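Local coordinates for 3,4-dihydroxybenzoate decarboxylase (Enterobacter cloacae, PDB 5NY5), which probably catalyses the reversible, non-oxidative decarboxylation of 3,4-dihydroxybenzoate to catechol as a UbiD-family enzyme dependent on prenylated flavin, at residues His21-Leu35 and Thr54-Tyr66. Sequence-based numbering, arbitrary orientation.
Sequences HYIETDHPVDPNAEL and TGPAMMFNSVKGY
With CG set opposite its carbonyl carbon (chi1 -64°) and an extended chain beyond it, Lys64 runs straight past the backbone of Val29 and Asp30 to Glu34, where NZ forms a salt bridge with OE2 at 3.1 Å. That oxygen is gripped twice: Lys64 approaches on its syn side, while the backbone N of Asp30 donates to it on the anti side. On the sheet face carrying Tyr22 and Met59, Asn61 ND2 donates to Glu24 OE1 over 2.9 Å. The acceptor lies in the amide plane of Asn61, yet the donor stands above the carboxylate, the two planes being 90° apart. Tyr22 OH donates to the other oxygen, Glu24 OE2, so both oxygens are held.

On the face carrying Ile23 and Thr25, Phe60 presents one ring face to Leu35 CD1, while Val29 CG1 meets Phe60 CD1 at 3.5 Å. Ile23 CG1 packs at 3.8 Å on CG of Met58, which is a selenomethionine. Helix 34-42 covers this face through Val38, Tyr39 and Ile42; Tyr22 and Met59 instead face helix 8-16.

Ile23 N donates to Ala57 O and Ile23 O accepts from Met59 N, the parallel pattern, with strand axes 21° apart. Beyond a one-residue register shift, Val29 is bridged to Val63, its N donating to Ser62 O and its O accepting from Lys64 N. Strand 22-25, helix 34-42 and strand 57-60 thus form a beta-alpha-beta unit of the UbiD N-terminal domain.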
# COMPACT_ATOMS: atom_id res chain seq x y z
N HIS A 21 35.66 21.81 28.54
CA HIS A 21 34.63 21.00 29.16
C HIS A 21 34.07 21.58 30.45
O HIS A 21 33.11 21.03 30.99
CB HIS A 21 35.16 19.59 29.44
CG HIS A 21 35.23 18.72 28.22
ND1 HIS A 21 34.11 18.10 27.70
CD2 HIS A 21 36.26 18.37 27.42
CE1 HIS A 21 34.46 17.41 26.63
NE2 HIS A 21 35.76 17.56 26.44
N TYR A 22 34.64 22.67 30.96
CA TYR A 22 34.17 23.25 32.22
C TYR A 22 34.51 24.73 32.25
O TYR A 22 35.64 25.12 31.94
CB TYR A 22 34.80 22.53 33.42
CG TYR A 22 34.39 23.11 34.76
CD1 TYR A 22 33.21 22.70 35.38
CD2 TYR A 22 35.17 24.06 35.40
CE1 TYR A 22 32.84 23.22 36.60
CE2 TYR A 22 34.80 24.59 36.62
CZ TYR A 22 33.63 24.17 37.21
OH TYR A 22 33.26 24.69 38.43
N ILE A 23 33.53 25.54 32.64
CA ILE A 23 33.72 26.97 32.86
C ILE A 23 32.98 27.37 34.12
O ILE A 23 32.12 26.65 34.62
CB ILE A 23 33.22 27.83 31.67
CG1 ILE A 23 31.70 27.75 31.56
CG2 ILE A 23 33.89 27.42 30.37
CD1 ILE A 23 31.12 28.74 30.58
N GLU A 24 33.34 28.54 34.64
CA GLU A 24 32.62 29.16 35.75
C GLU A 24 32.28 30.59 35.36
O GLU A 24 32.87 31.17 34.45
CB GLU A 24 33.44 29.16 37.04
CG GLU A 24 33.77 27.79 37.59
CD GLU A 24 34.53 27.85 38.90
OE1 GLU A 24 34.85 28.98 39.34
OE2 GLU A 24 34.81 26.79 39.48
N THR A 25 31.31 31.15 36.07
CA THR A 25 30.95 32.55 35.89
C THR A 25 30.61 33.16 37.24
O THR A 25 29.97 32.52 38.08
CB THR A 25 29.77 32.73 34.93
OG1 THR A 25 29.40 34.11 34.89
CG2 THR A 25 28.58 31.90 35.37
N ASP A 26 31.06 34.39 37.46
CA ASP A 26 30.70 35.16 38.63
C ASP A 26 29.61 36.17 38.34
O ASP A 26 29.22 36.92 39.24
CB ASP A 26 31.93 35.85 39.22
CG ASP A 26 33.05 34.89 39.52
OD1 ASP A 26 32.89 34.06 40.44
OD2 ASP A 26 34.09 34.96 38.84
N HIS A 27 29.12 36.23 37.11
CA HIS A 27 28.03 37.12 36.78
C HIS A 27 26.76 36.64 37.47
O HIS A 27 26.44 35.45 37.40
CB HIS A 27 27.82 37.19 35.27
CG HIS A 27 27.10 38.41 34.81
ND1 HIS A 27 25.82 38.38 34.30
CD2 HIS A 27 27.48 39.71 34.79
CE1 HIS A 27 25.45 39.60 33.98
NE2 HIS A 27 26.44 40.43 34.27
N PRO A 28 26.03 37.51 38.16
CA PRO A 28 24.82 37.07 38.86
C PRO A 28 23.80 36.51 37.88
O PRO A 28 23.62 37.03 36.78
CB PRO A 28 24.31 38.34 39.54
CG PRO A 28 25.48 39.25 39.59
CD PRO A 28 26.30 38.94 38.38
N VAL A 29 23.14 35.43 38.29
CA VAL A 29 22.14 34.77 37.47
C VAL A 29 20.91 34.49 38.33
O VAL A 29 21.03 34.19 39.52
CB VAL A 29 22.69 33.48 36.82
CG1 VAL A 29 22.88 32.39 37.85
CG2 VAL A 29 21.78 33.02 35.69
N ASP A 30 19.73 34.61 37.72
CA ASP A 30 18.49 34.32 38.42
C ASP A 30 18.15 32.84 38.25
O ASP A 30 18.03 32.38 37.11
CB ASP A 30 17.36 35.18 37.87
CG ASP A 30 16.18 35.27 38.82
OD1 ASP A 30 15.97 34.35 39.63
OD2 ASP A 30 15.44 36.28 38.75
N PRO A 31 18.02 32.07 39.34
CA PRO A 31 17.65 30.66 39.18
C PRO A 31 16.27 30.45 38.60
O PRO A 31 15.97 29.35 38.14
CB PRO A 31 17.74 30.12 40.62
CG PRO A 31 17.53 31.31 41.48
CD PRO A 31 18.19 32.45 40.75
N ASN A 32 15.43 31.48 38.60
CA ASN A 32 14.10 31.41 37.99
C ASN A 32 14.25 31.74 36.51
O ASN A 32 14.43 32.91 36.14
CB ASN A 32 13.14 32.36 38.69
CG ASN A 32 11.71 32.19 38.22
OD1 ASN A 32 11.36 31.19 37.60
ND2 ASN A 32 10.88 33.18 38.51
N ALA A 33 14.19 30.71 35.67
CA ALA A 33 14.17 30.83 34.21
C ALA A 33 15.49 31.32 33.62
O ALA A 33 16.02 30.70 32.70
CB ALA A 33 13.02 31.74 33.75
N GLU A 34 16.01 32.44 34.12
CA GLU A 34 17.20 33.04 33.52
C GLU A 34 18.36 32.05 33.48
O GLU A 34 19.10 31.99 32.49
CB GLU A 34 17.61 34.30 34.28
CG GLU A 34 19.02 34.77 33.99
CD GLU A 34 19.28 36.19 34.44
OE1 GLU A 34 18.96 37.13 33.68
OE2 GLU A 34 19.81 36.38 35.55
N LEU A 35 18.53 31.27 34.55
CA LEU A 35 19.62 30.30 34.60
C LEU A 35 19.57 29.34 33.43
O LEU A 35 20.56 29.17 32.70
CB LEU A 35 19.57 29.55 35.93
CG LEU A 35 20.73 28.60 36.25
CD1 LEU A 35 22.00 29.20 35.75
CD2 LEU A 35 20.83 28.37 37.75
N THR A 54 26.12 21.60 22.28
CA THR A 54 26.86 21.02 23.38
C THR A 54 28.13 21.82 23.60
O THR A 54 28.73 22.35 22.66
CB THR A 54 27.21 19.55 23.10
OG1 THR A 54 27.95 19.46 21.88
CG2 THR A 54 25.95 18.71 23.00
N GLY A 55 28.52 21.92 24.87
CA GLY A 55 29.71 22.66 25.22
C GLY A 55 30.24 22.27 26.58
O GLY A 55 30.22 21.10 26.97
N PRO A 56 30.75 23.24 27.32
CA PRO A 56 31.28 22.94 28.65
C PRO A 56 30.17 22.77 29.66
O PRO A 56 29.07 23.32 29.52
CB PRO A 56 32.12 24.19 28.97
CG PRO A 56 31.39 25.28 28.27
CD PRO A 56 30.85 24.67 27.00
N ALA A 57 30.45 21.97 30.67
CA ALA A 57 29.63 22.03 31.87
C ALA A 57 29.85 23.38 32.54
O ALA A 57 30.91 24.00 32.39
CB ALA A 57 29.97 20.89 32.82
N MSE A 58 28.85 23.85 33.26
CA MSE A 58 28.90 25.22 33.74
C MSE A 58 28.56 25.37 35.21
O MSE A 58 27.59 24.81 35.70
CB MSE A 58 27.95 26.09 32.91
CG MSE A 58 28.17 27.57 33.07
SE MSE A 58 27.33 28.55 31.61
CE MSE A 58 27.84 30.35 32.12
N MSE A 59 29.39 26.15 35.90
CA MSE A 59 29.17 26.46 37.31
C MSE A 59 28.79 27.93 37.46
O MSE A 59 29.54 28.82 37.06
CB MSE A 59 30.42 26.16 38.13
CG MSE A 59 30.28 26.48 39.61
SE MSE A 59 29.31 25.11 40.58
CE MSE A 59 30.63 23.69 40.46
N PHE A 60 27.63 28.18 38.04
CA PHE A 60 27.16 29.53 38.31
C PHE A 60 27.45 29.84 39.77
O PHE A 60 26.72 29.39 40.66
CB PHE A 60 25.68 29.67 37.97
CG PHE A 60 25.38 29.56 36.51
CD1 PHE A 60 25.17 30.70 35.74
CD2 PHE A 60 25.31 28.32 35.89
CE1 PHE A 60 24.89 30.60 34.39
CE2 PHE A 60 25.03 28.22 34.53
CZ PHE A 60 24.82 29.36 33.79
N ASN A 61 28.52 30.60 40.02
CA ASN A 61 28.96 30.89 41.38
C ASN A 61 28.16 32.00 42.04
O ASN A 61 28.18 32.10 43.27
CB ASN A 61 30.44 31.26 41.38
CG ASN A 61 31.35 30.06 41.18
OD1 ASN A 61 31.06 28.96 41.66
ND2 ASN A 61 32.45 30.26 40.47
N SER A 62 27.48 32.84 41.27
CA SER A 62 26.72 33.96 41.79
C SER A 62 25.24 33.74 41.49
O SER A 62 24.81 33.91 40.34
CB SER A 62 27.21 35.28 41.20
OG SER A 62 26.42 36.36 41.64
N VAL A 63 24.48 33.37 42.51
CA VAL A 63 23.05 33.10 42.38
C VAL A 63 22.31 34.24 43.06
O VAL A 63 22.54 34.52 44.24
CB VAL A 63 22.67 31.75 43.01
CG1 VAL A 63 21.20 31.45 42.78
CG2 VAL A 63 23.54 30.64 42.43
N LYS A 64 21.43 34.90 42.31
CA LYS A 64 20.69 36.03 42.85
C LYS A 64 19.84 35.58 44.04
O LYS A 64 19.08 34.61 43.94
CB LYS A 64 19.80 36.65 41.78
CG LYS A 64 20.55 37.27 40.61
CD LYS A 64 19.57 37.84 39.59
CE LYS A 64 20.29 38.36 38.36
NZ LYS A 64 19.32 38.86 37.34
N GLY A 65 19.97 36.30 45.15
CA GLY A 65 19.27 35.95 46.37
C GLY A 65 19.81 34.76 47.11
O GLY A 65 19.24 34.38 48.14
N TYR A 66 20.89 34.14 46.62
CA TYR A 66 21.49 32.97 47.26
C TYR A 66 23.00 33.11 47.31
O TYR A 66 23.73 32.39 46.62
CB TYR A 66 21.09 31.69 46.52
CG TYR A 66 19.64 31.30 46.68
CD1 TYR A 66 18.67 31.82 45.84
CD2 TYR A 66 19.25 30.40 47.66
CE1 TYR A 66 17.34 31.46 45.97
CE2 TYR A 66 17.93 30.04 47.80
CZ TYR A 66 16.98 30.57 46.96
OH TYR A 66 15.66 30.21 47.09
O HOH W 1 26.56 32.89 38.39